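Local coordinates for protein glutaredoxin 2 (Salmonella enterica subsp. enterica serovar Typhimurium, PDB 3IR4) that binds glutathione and probably uses it to reduce disulfides, as a thiol-disulfide oxidoreductase built on a glutathione S-transferase-like fold, at residues R155-L160 against T195-Y200. Sequence-based numbering, arbitrary orientation. Where two conformers were deposited one is given.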
loop_
_atom_site.group_PDB
_atom_site.type_symbol
_atom_site.label_atom_id
_atom_site.label_comp_id
_atom_site.label_asym_id
_atom_site.label_seq_id
_atom_site.Cartn_x
_atom_site.Cartn_y
_atom_site.Cartn_z
ATOM N N ARG A 155 8.093 -16.834 -5.598
ATOM C CA ARG A 155 9.340 -17.595 -5.638
ATOM C C ARG A 155 10.399 -16.896 -6.524
ATOM O O ARG A 155 11.581 -16.961 -6.225
ATOM C CB ARG A 155 9.121 -19.051 -6.050
ATOM C CG ARG A 155 8.385 -19.881 -5.000
ATOM C CD ARG A 155 8.492 -21.367 -5.223
ATOM N NE ARG A 155 8.162 -21.746 -6.598
ATOM C CZ ARG A 155 6.935 -22.010 -7.043
ATOM N NH1 ARG A 155 6.755 -22.344 -8.317
ATOM N NH2 ARG A 155 5.888 -21.944 -6.228
ATOM N N LEU A 156 9.982 -16.248 -7.607
ATOM C CA LEU A 156 10.936 -15.492 -8.434
ATOM C C LEU A 156 11.366 -14.247 -7.659
ATOM O O LEU A 156 12.537 -13.923 -7.598
ATOM C CB LEU A 156 10.361 -15.144 -9.803
ATOM C CG LEU A 156 11.267 -14.257 -10.681
ATOM C CD1 LEU A 156 12.639 -14.874 -10.962
ATOM C CD2 LEU A 156 10.565 -13.927 -11.997
ATOM N N LEU A 157 10.403 -13.521 -7.093
ATOM C CA LEU A 157 10.726 -12.325 -6.331
ATOM C C LEU A 157 11.779 -12.603 -5.259
ATOM O O LEU A 157 12.704 -11.825 -5.038
ATOM C CB LEU A 157 9.487 -11.716 -5.662
ATOM C CG LEU A 157 9.736 -10.442 -4.847
ATOM C CD1 LEU A 157 10.152 -9.278 -5.713
ATOM C CD2 LEU A 157 8.481 -10.089 -4.029
ATOM N N ASP A 158 11.655 -13.743 -4.619
ATOM C CA ASP A 158 12.591 -14.155 -3.591
ATOM C C ASP A 158 14.047 -14.076 -4.045
ATOM O O ASP A 158 14.931 -13.744 -3.273
ATOM C CB ASP A 158 12.251 -15.591 -3.176
ATOM C CG ASP A 158 13.006 -16.043 -1.951
ATOM O OD1 ASP A 158 12.710 -15.508 -0.865
ATOM O OD2 ASP A 158 13.845 -16.981 -2.074
ATOM N N LYS A 159 14.284 -14.470 -5.284
ATOM C CA LYS A 159 15.640 -14.478 -5.837
ATOM C C LYS A 159 16.157 -13.090 -6.205
ATOM O O LYS A 159 17.356 -12.902 -6.399
ATOM C CB LYS A 159 15.663 -15.412 -7.036
ATOM C CG LYS A 159 15.280 -16.858 -6.656
ATOM C CD LYS A 159 15.260 -17.780 -7.833
ATOM C CE LYS A 159 14.846 -19.207 -7.442
ATOM N NZ LYS A 159 13.461 -19.293 -6.854
ATOM N N LEU A 160 15.264 -12.115 -6.279
ATOM C CA LEU A 160 15.575 -10.751 -6.678
ATOM C C LEU A 160 15.751 -9.793 -5.514
ATOM O O LEU A 160 16.363 -8.744 -5.686
ATOM C CB LEU A 160 14.491 -10.203 -7.600
ATOM C CG LEU A 160 14.133 -11.074 -8.814
ATOM C CD1 LEU A 160 13.026 -10.351 -9.604
ATOM C CD2 LEU A 160 15.361 -11.490 -9.663
ATOM N N THR A 195 11.373 -17.277 2.057
ATOM C CA THR A 195 12.174 -16.712 3.172
ATOM C C THR A 195 12.563 -15.254 2.968
ATOM O O THR A 195 12.346 -14.441 3.860
ATOM C CB THR A 195 13.432 -17.538 3.391
ATOM O OG1 THR A 195 13.030 -18.856 3.714
ATOM C CG2 THR A 195 14.326 -16.936 4.508
ATOM N N LYS A 196 13.172 -14.935 1.826
ATOM C CA LYS A 196 13.664 -13.571 1.634
ATOM C C LYS A 196 12.491 -12.596 1.515
ATOM O O LYS A 196 12.585 -11.444 1.959
ATOM C CB LYS A 196 14.568 -13.443 0.417
ATOM C CG LYS A 196 15.850 -14.236 0.580
ATOM C CD LYS A 196 16.721 -14.297 -0.625
ATOM C CE LYS A 196 17.832 -15.334 -0.440
ATOM N NZ LYS A 196 18.694 -15.291 -1.611
ATOM N N VAL A 197 11.387 -13.025 0.893
ATOM C CA VAL A 197 10.223 -12.184 0.767
ATOM C C VAL A 197 9.654 -11.898 2.147
ATOM O O VAL A 197 9.347 -10.761 2.473
ATOM C CB VAL A 197 9.158 -12.789 -0.158
ATOM C CG1 VAL A 197 7.987 -11.809 -0.281
ATOM C CG2 VAL A 197 9.736 -13.160 -1.531
ATOM N N ALA A 198 9.509 -12.948 2.952
ATOM C CA ALA A 198 8.990 -12.795 4.318
ATOM C C ALA A 198 9.870 -11.898 5.165
ATOM O O ALA A 198 9.385 -11.051 5.923
ATOM C CB ALA A 198 8.831 -14.143 5.010
ATOM N N ASP A 199 11.194 -12.070 5.046
ATOM C CA ASP A 199 12.124 -11.231 5.819
ATOM C C ASP A 199 12.054 -9.762 5.434
ATOM O O ASP A 199 12.151 -8.887 6.272
ATOM C CB ASP A 199 13.555 -11.712 5.638
ATOM C CG ASP A 199 13.862 -13.002 6.327
ATOM O OD1 ASP A 199 13.058 -13.483 7.144
ATOM O OD2 ASP A 199 14.987 -13.510 6.099
ATOM N N TYR A 200 11.929 -9.521 4.141
ATOM C CA TYR A 200 11.804 -8.142 3.624
ATOM C C TYR A 200 10.477 -7.548 4.117
ATOM O O TYR A 200 10.431 -6.426 4.629
ATOM C CB TYR A 200 11.878 -8.186 2.089
ATOM C CG TYR A 200 11.610 -6.863 1.424
ATOM C CD1 TYR A 200 10.318 -6.472 1.075
ATOM C CD2 TYR A 200 12.640 -5.976 1.195
ATOM C CE1 TYR A 200 10.084 -5.274 0.472
ATOM C CE2 TYR A 200 12.403 -4.760 0.590
ATOM C CZ TYR A 200 11.129 -4.396 0.257
ATOM O OH TYR A 200 10.844 -3.193 -0.339
HETATM O O HOH W 1 16.568 -16.844 -3.060
#
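Helix 195-208 starts at Thr195, whose backbone N lies 3.7 Å from Asp158 OD1 without bonding it. The bonds come at the next two residues. Lys196 N donates to Asp158 OD1 over 2.8 Å, and Val197 N reaches the same Asp158 OD1 over 3.3 Å; bent N-H...O angles of 128° and 142° make both weak. One oxygen thus serves two amides of the first turn. Aspartate suits this place because its short side chain, with CG anti to the backbone N (chi1 -170°), swings the carboxylate across to the neighbouring helix. Lysine suits the exposed edge: its extended chain passes over the aspartate backbone, Lys196 CD 3.2 Å from Asp158 O. Lys196 NZ stays 5.2 Å from Asp158 OD2, too far for direct contact, and a water donating to OD2 and accepting from NZ bridges them. Val197, branched and apolar on the buried side, lays CG2 3.7 Å from Asp158 CA, and both its methyls meet Leu157 CD2, an apolar patch continued by Leu178 and Leu182 of helix 173-185. Within the all-helical C-terminal domain, a carboxylate from helix 143-160 thus takes up N-H groups at another helix's start, where the helix dipole and the nearby lysine probably stabilise its negative charge.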